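Local coordinates for protein spermidine synthase (Corynebacterium glutamicum ATCC 13032, PDB 3GJY) that probably transfers an aminopropyl group from decarboxylated S-adenosylmethionine to putrescine, making spermidine in polyamine biosynthesis, at residues G215-E218 against H222-V225; I163-F168 against N176-E181. All blocks are in the same frame, centred on the assembly; numbering follows the deposited sequence.

How the interactions relate
After the N-terminal antiparallel sheet and three strands of the mixed sheet, the chain enters strand 160-165. Interaction 2 closes the loop that leaves this strand, bringing residues 176-181, where helix 180-189 starts, back against 163-168. The chain then runs through strand 194-202 and helix 207-219 before interaction 1 closes a much shorter turn, with 215-218 at the end of that helix set against 222-225 on the following strand. The two loops are in series, neither nested nor crossed. Their centres lie about 13 Å apart and they touch: CG2 of V180 packs on CA of G215 at 3.8 Å. Interaction 2 ties the approach to helix 180-189, and interaction 1 the end of helix 207-219, to the same mixed sheet.

Interaction 1: G215-E218 against H222-V225; sequences GMME and HVAV
V223 meets helix 207-219 through both of its methyl branches, which straddle CG of the selenomethionine M217: CG2 comes to 3.9 Å and CG1 to 4.0 Å from that one methylene. The two side chains cross at about a right angle. A first torsion of -72° turns CG1 of V223 beside its backbone N, from where it also approaches CB of the selenomethionine M216 at 4.2 Å. This wedge of one valine against two successive helical residues, at van der Waals distance, is the close part of the contact. M216 carries on into the interior to touch L242 of strand 238-245 and F183 of helix 180-189, while V223 also packs on V279 of helix 276-282. The other side is looser. Beyond its packed CG, the partly exposed M217 bends at chi3 (-96°), with R280 and A283 as neighbours. At the strand's start, H222 points away from the helix, and its ND1 is hydrogen-bonded to E276. Helix 207-219 thus returns by a short connection into strand 222-227, an inner strand beside 238-245, and since the meeting groups are wholly apolar, their cohesion probably comes from dispersion and the exclusion of water rather than from directional bonds.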
ATOM      1  N   GLY A 215     -13.040  11.125  -1.998  1.00 15.58           N
ATOM      2  CA  GLY A 215     -13.301  10.404  -3.237  1.00 15.91           C
ATOM      3  C   GLY A 215     -13.643   8.948  -2.958  1.00 14.66           C
ATOM      4  O   GLY A 215     -14.552   8.399  -3.560  1.00 15.46           O
HETATM    5  N   MSE A 216     -12.907   8.348  -2.027  1.00 14.61           N
HETATM    6  CA  MSE A 216     -13.182   6.955  -1.631  1.00 14.58           C
HETATM    7  C   MSE A 216     -14.620   6.803  -1.106  1.00 14.47           C
HETATM    8  O   MSE A 216     -15.281   5.786  -1.373  1.00 14.80           O
HETATM    9  CB  MSE A 216     -12.178   6.475  -0.581  1.00 13.83           C
HETATM   10  CG  MSE A 216     -10.765   6.358  -1.206  1.00 13.14           C
HETATM   11 SE   MSE A 216      -9.406   6.241   0.181  0.70 13.59          SE
HETATM   12  CE  MSE A 216      -9.938   4.497   0.830  1.00 13.98           C
HETATM   13  N   MSE A 217     -15.108   7.814  -0.376  1.00 15.22           N
HETATM   14  CA  MSE A 217     -16.459   7.729   0.196  1.00 17.07           C
HETATM   15  C   MSE A 217     -17.585   7.798  -0.843  1.00 17.41           C
HETATM   16  O   MSE A 217     -18.709   7.385  -0.549  1.00 19.01           O
HETATM   17  CB  MSE A 217     -16.650   8.773   1.301  1.00 17.75           C
HETATM   18  CG  MSE A 217     -15.897   8.418   2.561  1.00 20.30           C
HETATM   19 SE   MSE A 217     -16.163   9.741   3.947  0.75 29.83          SE
HETATM   20  CE  MSE A 217     -14.658  10.724   3.647  1.00 24.39           C
ATOM     21  N   GLU A 218     -17.289   8.312  -2.037  1.00 18.53           N
ATOM     22  CA  GLU A 218     -18.276   8.279  -3.128  1.00 19.33           C
ATOM     23  C   GLU A 218     -18.384   6.901  -3.771  1.00 17.69           C
ATOM     24  O   GLU A 218     -19.328   6.608  -4.510  1.00 20.22           O
ATOM     25  CB  GLU A 218     -17.864   9.250  -4.245  1.00 20.86           C
ATOM     26  CG  GLU A 218     -17.952  10.676  -3.969  1.00 24.62           C
ATOM     27  CD  GLU A 218     -17.833  11.482  -5.267  1.00 25.23           C
ATOM     28  OE1 GLU A 218     -18.174  10.977  -6.374  1.00 29.75           O
ATOM     29  OE2 GLU A 218     -17.378  12.611  -5.159  1.00 30.68           O
ATOM     30  N   HIS A 222     -17.843   1.919   2.921  1.00 12.96           N
ATOM     31  CA  HIS A 222     -17.195   2.011   4.250  1.00 13.40           C
ATOM     32  C   HIS A 222     -15.729   2.393   4.105  1.00 13.51           C
ATOM     33  O   HIS A 222     -15.089   2.057   3.105  1.00 13.05           O
ATOM     34  CB  HIS A 222     -17.334   0.701   5.046  1.00 14.63           C
ATOM     35  CG  HIS A 222     -18.750   0.268   5.198  1.00 15.15           C
ATOM     36  ND1 HIS A 222     -19.637   0.957   5.995  1.00 16.33           N
ATOM     37  CD2 HIS A 222     -19.458  -0.715   4.590  1.00 16.72           C
ATOM     38  CE1 HIS A 222     -20.829   0.396   5.895  1.00 18.21           C
ATOM     39  NE2 HIS A 222     -20.752  -0.619   5.050  1.00 18.80           N
ATOM     40  N   VAL A 223     -15.223   3.108   5.112  1.00 13.52           N
ATOM     41  CA  VAL A 223     -13.811   3.546   5.153  1.00 13.59           C
ATOM     42  C   VAL A 223     -13.286   3.477   6.562  1.00 13.54           C
ATOM     43  O   VAL A 223     -14.046   3.543   7.528  1.00 14.88           O
ATOM     44  CB  VAL A 223     -13.631   4.992   4.621  1.00 13.35           C
ATOM     45  CG1 VAL A 223     -13.801   5.075   3.077  1.00 14.84           C
ATOM     46  CG2 VAL A 223     -14.621   5.953   5.319  1.00 14.26           C
ATOM     47  N   ALA A 224     -11.963   3.356   6.672  1.00 13.24           N
ATOM     48  CA  ALA A 224     -11.263   3.379   7.948  1.00 13.18           C
ATOM     49  C   ALA A 224      -9.824   3.773   7.686  1.00 13.27           C
ATOM     50  O   ALA A 224      -9.353   3.728   6.529  1.00 12.77           O
ATOM     51  CB  ALA A 224     -11.312   1.994   8.623  1.00 14.45           C
ATOM     52  N   VAL A 225      -9.126   4.163   8.751  1.00 12.39           N
ATOM     53  CA  VAL A 225      -7.733   4.555   8.606  1.00 13.30           C
ATOM     54  C   VAL A 225      -6.837   4.021   9.726  1.00 12.78           C
ATOM     55  O   VAL A 225      -7.300   3.678  10.821  1.00 14.17           O
ATOM     56  CB  VAL A 225      -7.543   6.118   8.433  1.00 14.77           C
ATOM     57  CG1 VAL A 225      -8.315   6.724   7.262  1.00 16.03           C
ATOM     58  CG2 VAL A 225      -7.749   6.838   9.685  1.00 17.53           C
TER

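Interaction 2: I163-F168 against N176-E181; sequences IIRDVF and NFTTVE
R165 and V167 both reach F177, one at its backbone and the other at its ring. NH1 of R165 lies 2.8 Å from O of F177, a weak hydrogen bond bent to 122°, with the oxygen at the guanidinium edge near its plane. Behind it, CD of R165 rests 3.9 Å from CB of F177. V167 covers one ring face: its CG1 stands 4.2 Å from the F177 centroid and 11° off the normal, a CH-pi contact, while its CG2 sits 4.0 Å from CD2 of F177. CG of R165 runs anti to its backbone N (chi1 -166°) and the chain bends at chi3, bringing NH1 to the carbonyl. In the next shell E212 forms a salt bridge with NH1, and the O of N199 accepts a hydrogen bond from NH2, so three acceptors, F177 O only weakly, share the guanidinium of this buried arginine. A148 and R149 of helix 148-153 also touch F177. Further along, T179 serves as N-cap of helix 180-189, its OG1 taking the N-H of F182. This is a strand-loop-helix connection at the C-terminal end of a parallel strand, as in the Rossmann-like fold of AdoMet-dependent methyltransferases and their spermidine synthase relatives.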
ATOM      1  N   ILE A 163      -6.612  -4.739  -3.179  1.00  9.54           N
ATOM      2  CA  ILE A 163      -5.683  -3.856  -3.888  1.00  9.71           C
ATOM      3  C   ILE A 163      -4.925  -3.045  -2.836  1.00  9.60           C
ATOM      4  O   ILE A 163      -5.540  -2.429  -1.982  1.00 11.24           O
ATOM      5  CB  ILE A 163      -6.453  -2.882  -4.825  1.00 10.05           C
ATOM      6  CG1 ILE A 163      -7.152  -3.646  -5.961  1.00 10.43           C
ATOM      7  CG2 ILE A 163      -5.561  -1.764  -5.395  1.00 12.03           C
ATOM      8  CD1 ILE A 163      -8.266  -2.841  -6.626  1.00 12.00           C
ATOM      9  N   ILE A 164      -3.592  -3.056  -2.923  1.00 10.04           N
ATOM     10  CA  ILE A 164      -2.710  -2.249  -2.090  1.00 10.61           C
ATOM     11  C   ILE A 164      -2.043  -1.227  -3.009  1.00 10.57           C
ATOM     12  O   ILE A 164      -1.341  -1.608  -3.941  1.00 12.56           O
ATOM     13  CB  ILE A 164      -1.650  -3.117  -1.365  1.00 10.84           C
ATOM     14  CG1 ILE A 164      -2.363  -4.196  -0.504  1.00 14.65           C
ATOM     15  CG2 ILE A 164      -0.733  -2.218  -0.513  1.00 12.63           C
ATOM     16  CD1 ILE A 164      -1.492  -5.144   0.218  1.00 16.43           C
ATOM     17  N   ARG A 165      -2.267   0.059  -2.744  1.00 11.01           N
ATOM     18  CA  ARG A 165      -1.629   1.127  -3.519  1.00 10.63           C
ATOM     19  C   ARG A 165      -0.452   1.663  -2.713  1.00 10.81           C
ATOM     20  O   ARG A 165      -0.625   2.174  -1.583  1.00 12.45           O
ATOM     21  CB  ARG A 165      -2.572   2.304  -3.795  1.00 11.04           C
ATOM     22  CG  ARG A 165      -2.021   3.219  -4.850  1.00 11.82           C
ATOM     23  CD  ARG A 165      -2.647   4.612  -4.787  1.00 12.59           C
ATOM     24  NE  ARG A 165      -2.232   5.319  -3.589  1.00 11.41           N
ATOM     25  CZ  ARG A 165      -2.890   6.369  -3.100  1.00 12.43           C
ATOM     26  NH1 ARG A 165      -3.991   6.816  -3.683  1.00 14.20           N
ATOM     27  NH2 ARG A 165      -2.452   6.945  -1.992  1.00 13.48           N
ATOM     28  N   ASP A 166       0.739   1.562  -3.281  1.00 11.46           N
ATOM     29  CA  ASP A 166       1.950   2.084  -2.632  1.00 11.44           C
ATOM     30  C   ASP A 166       2.871   2.565  -3.720  1.00 13.30           C
ATOM     31  O   ASP A 166       3.885   1.957  -4.032  1.00 13.10           O
ATOM     32  CB  ASP A 166       2.612   1.021  -1.743  1.00 12.38           C
ATOM     33  CG  ASP A 166       3.768   1.570  -0.916  1.00 12.41           C
ATOM     34  OD1 ASP A 166       3.782   2.774  -0.692  1.00 13.82           O
ATOM     35  OD2 ASP A 166       4.659   0.776  -0.509  1.00 15.19           O
ATOM     36  N   VAL A 167       2.464   3.675  -4.321  1.00 14.60           N
ATOM     37  CA  VAL A 167       3.184   4.273  -5.442  1.00 17.39           C
ATOM     38  C   VAL A 167       4.147   5.355  -4.933  1.00 19.14           C
ATOM     39  O   VAL A 167       3.784   6.172  -4.058  1.00 20.46           O
ATOM     40  CB  VAL A 167       2.195   4.780  -6.564  1.00 18.39           C
ATOM     41  CG1 VAL A 167       1.339   3.653  -7.067  1.00 19.14           C
ATOM     42  CG2 VAL A 167       1.310   5.889  -6.115  1.00 19.63           C
ATOM     43  N   PHE A 168       5.356   5.374  -5.490  1.00 22.02           N
ATOM     44  CA  PHE A 168       6.322   6.489  -5.230  1.00 22.91           C
ATOM     45  C   PHE A 168       6.347   6.836  -3.747  1.00 23.80           C
ATOM     46  O   PHE A 168       6.135   7.999  -3.349  1.00 23.27           O
ATOM     47  CB  PHE A 168       5.948   7.710  -6.068  1.00 23.95           C
ATOM     48  CG  PHE A 168       5.791   7.396  -7.513  1.00 23.07           C
ATOM     49  CD1 PHE A 168       6.909   7.081  -8.290  1.00 26.81           C
ATOM     50  CD2 PHE A 168       4.535   7.407  -8.106  1.00 25.04           C
ATOM     51  CE1 PHE A 168       6.782   6.793  -9.641  1.00 25.18           C
ATOM     52  CE2 PHE A 168       4.385   7.114  -9.468  1.00 24.08           C
ATOM     53  CZ  PHE A 168       5.522   6.813 -10.240  1.00 26.75           C
ATOM     54  N   ASN A 176      -3.436  11.261 -10.496  1.00 16.90           N
ATOM     55  CA  ASN A 176      -4.255  10.234 -11.133  1.00 17.34           C
ATOM     56  C   ASN A 176      -4.468   8.952 -10.347  1.00 15.47           C
ATOM     57  O   ASN A 176      -5.252   8.107 -10.747  1.00 15.90           O
ATOM     58  CB  ASN A 176      -3.868   9.960 -12.591  1.00 19.90           C
ATOM     59  CG  ASN A 176      -2.502   9.399 -12.751  1.00 22.86           C
ATOM     60  OD1 ASN A 176      -1.723   9.297 -11.807  1.00 28.20           O
ATOM     61  ND2 ASN A 176      -2.164   9.077 -14.012  1.00 27.43           N
ATOM     62  N   PHE A 177      -3.810   8.858  -9.194  1.00 14.76           N
ATOM     63  CA  PHE A 177      -4.049   7.780  -8.252  1.00 14.58           C
ATOM     64  C   PHE A 177      -4.951   8.215  -7.108  1.00 14.65           C
ATOM     65  O   PHE A 177      -5.136   7.448  -6.161  1.00 15.30           O
ATOM     66  CB  PHE A 177      -2.717   7.282  -7.686  1.00 14.31           C
ATOM     67  CG  PHE A 177      -1.913   6.522  -8.673  1.00 13.87           C
ATOM     68  CD1 PHE A 177      -2.289   5.254  -9.067  1.00 13.85           C
ATOM     69  CD2 PHE A 177      -0.776   7.105  -9.255  1.00 15.45           C
ATOM     70  CE1 PHE A 177      -1.515   4.542 -10.003  1.00 17.23           C
ATOM     71  CE2 PHE A 177      -0.018   6.394 -10.193  1.00 18.77           C
ATOM     72  CZ  PHE A 177      -0.390   5.119 -10.559  1.00 18.92           C
ATOM     73  N   THR A 178      -5.522   9.419  -7.185  1.00 13.80           N
ATOM     74  CA  THR A 178      -6.285   9.954  -6.052  1.00 14.84           C
ATOM     75  C   THR A 178      -7.716  10.364  -6.378  1.00 13.71           C
ATOM     76  O   THR A 178      -8.393  10.963  -5.536  1.00 15.06           O
ATOM     77  CB  THR A 178      -5.567  11.163  -5.409  1.00 15.53           C
ATOM     78  OG1 THR A 178      -5.685  12.285  -6.278  1.00 16.55           O
ATOM     79  CG2 THR A 178      -4.102  10.830  -5.147  1.00 17.47           C
ATOM     80  N   THR A 179      -8.160  10.051  -7.588  1.00 13.37           N
ATOM     81  CA  THR A 179      -9.428  10.570  -8.076  1.00 13.05           C
ATOM     82  C   THR A 179     -10.544   9.552  -7.949  1.00 12.52           C
ATOM     83  O   THR A 179     -10.328   8.322  -7.876  1.00 12.63           O
ATOM     84  CB  THR A 179      -9.342  10.944  -9.565  1.00 12.65           C
ATOM     85  OG1 THR A 179      -8.987   9.766 -10.305  1.00 13.64           O
ATOM     86  CG2 THR A 179      -8.316  12.014  -9.790  1.00 14.68           C
ATOM     87  N   VAL A 180     -11.763  10.077  -8.003  1.00 12.89           N
ATOM     88  CA  VAL A 180     -12.963   9.240  -8.001  1.00 12.93           C
ATOM     89  C   VAL A 180     -12.898   8.221  -9.143  1.00 13.62           C
ATOM     90  O   VAL A 180     -13.222   7.044  -8.954  1.00 12.79           O
ATOM     91  CB  VAL A 180     -14.202  10.125  -8.122  1.00 13.00           C
ATOM     92  CG1 VAL A 180     -15.456   9.271  -8.486  1.00 13.65           C
ATOM     93  CG2 VAL A 180     -14.403  10.955  -6.813  1.00 13.86           C
ATOM     94  N   GLU A 181     -12.410   8.645 -10.304  1.00 14.08           N
ATOM     95  CA  GLU A 181     -12.338   7.724 -11.440  1.00 13.27           C
ATOM     96  C   GLU A 181     -11.390   6.562 -11.152  1.00 12.25           C
ATOM     97  O   GLU A 181     -11.707   5.411 -11.465  1.00 12.59           O
ATOM     98  CB  GLU A 181     -11.902   8.470 -12.719  1.00 13.40           C
ATOM     99  CG  GLU A 181     -12.976   9.439 -13.275  1.00 15.91           C
ATOM    100  CD  GLU A 181     -13.035  10.753 -12.525  1.00 15.89           C
ATOM    101  OE1 GLU A 181     -12.104  11.084 -11.746  1.00 15.32           O
ATOM    102  OE2 GLU A 181     -14.049  11.476 -12.732  1.00 21.63           O
TER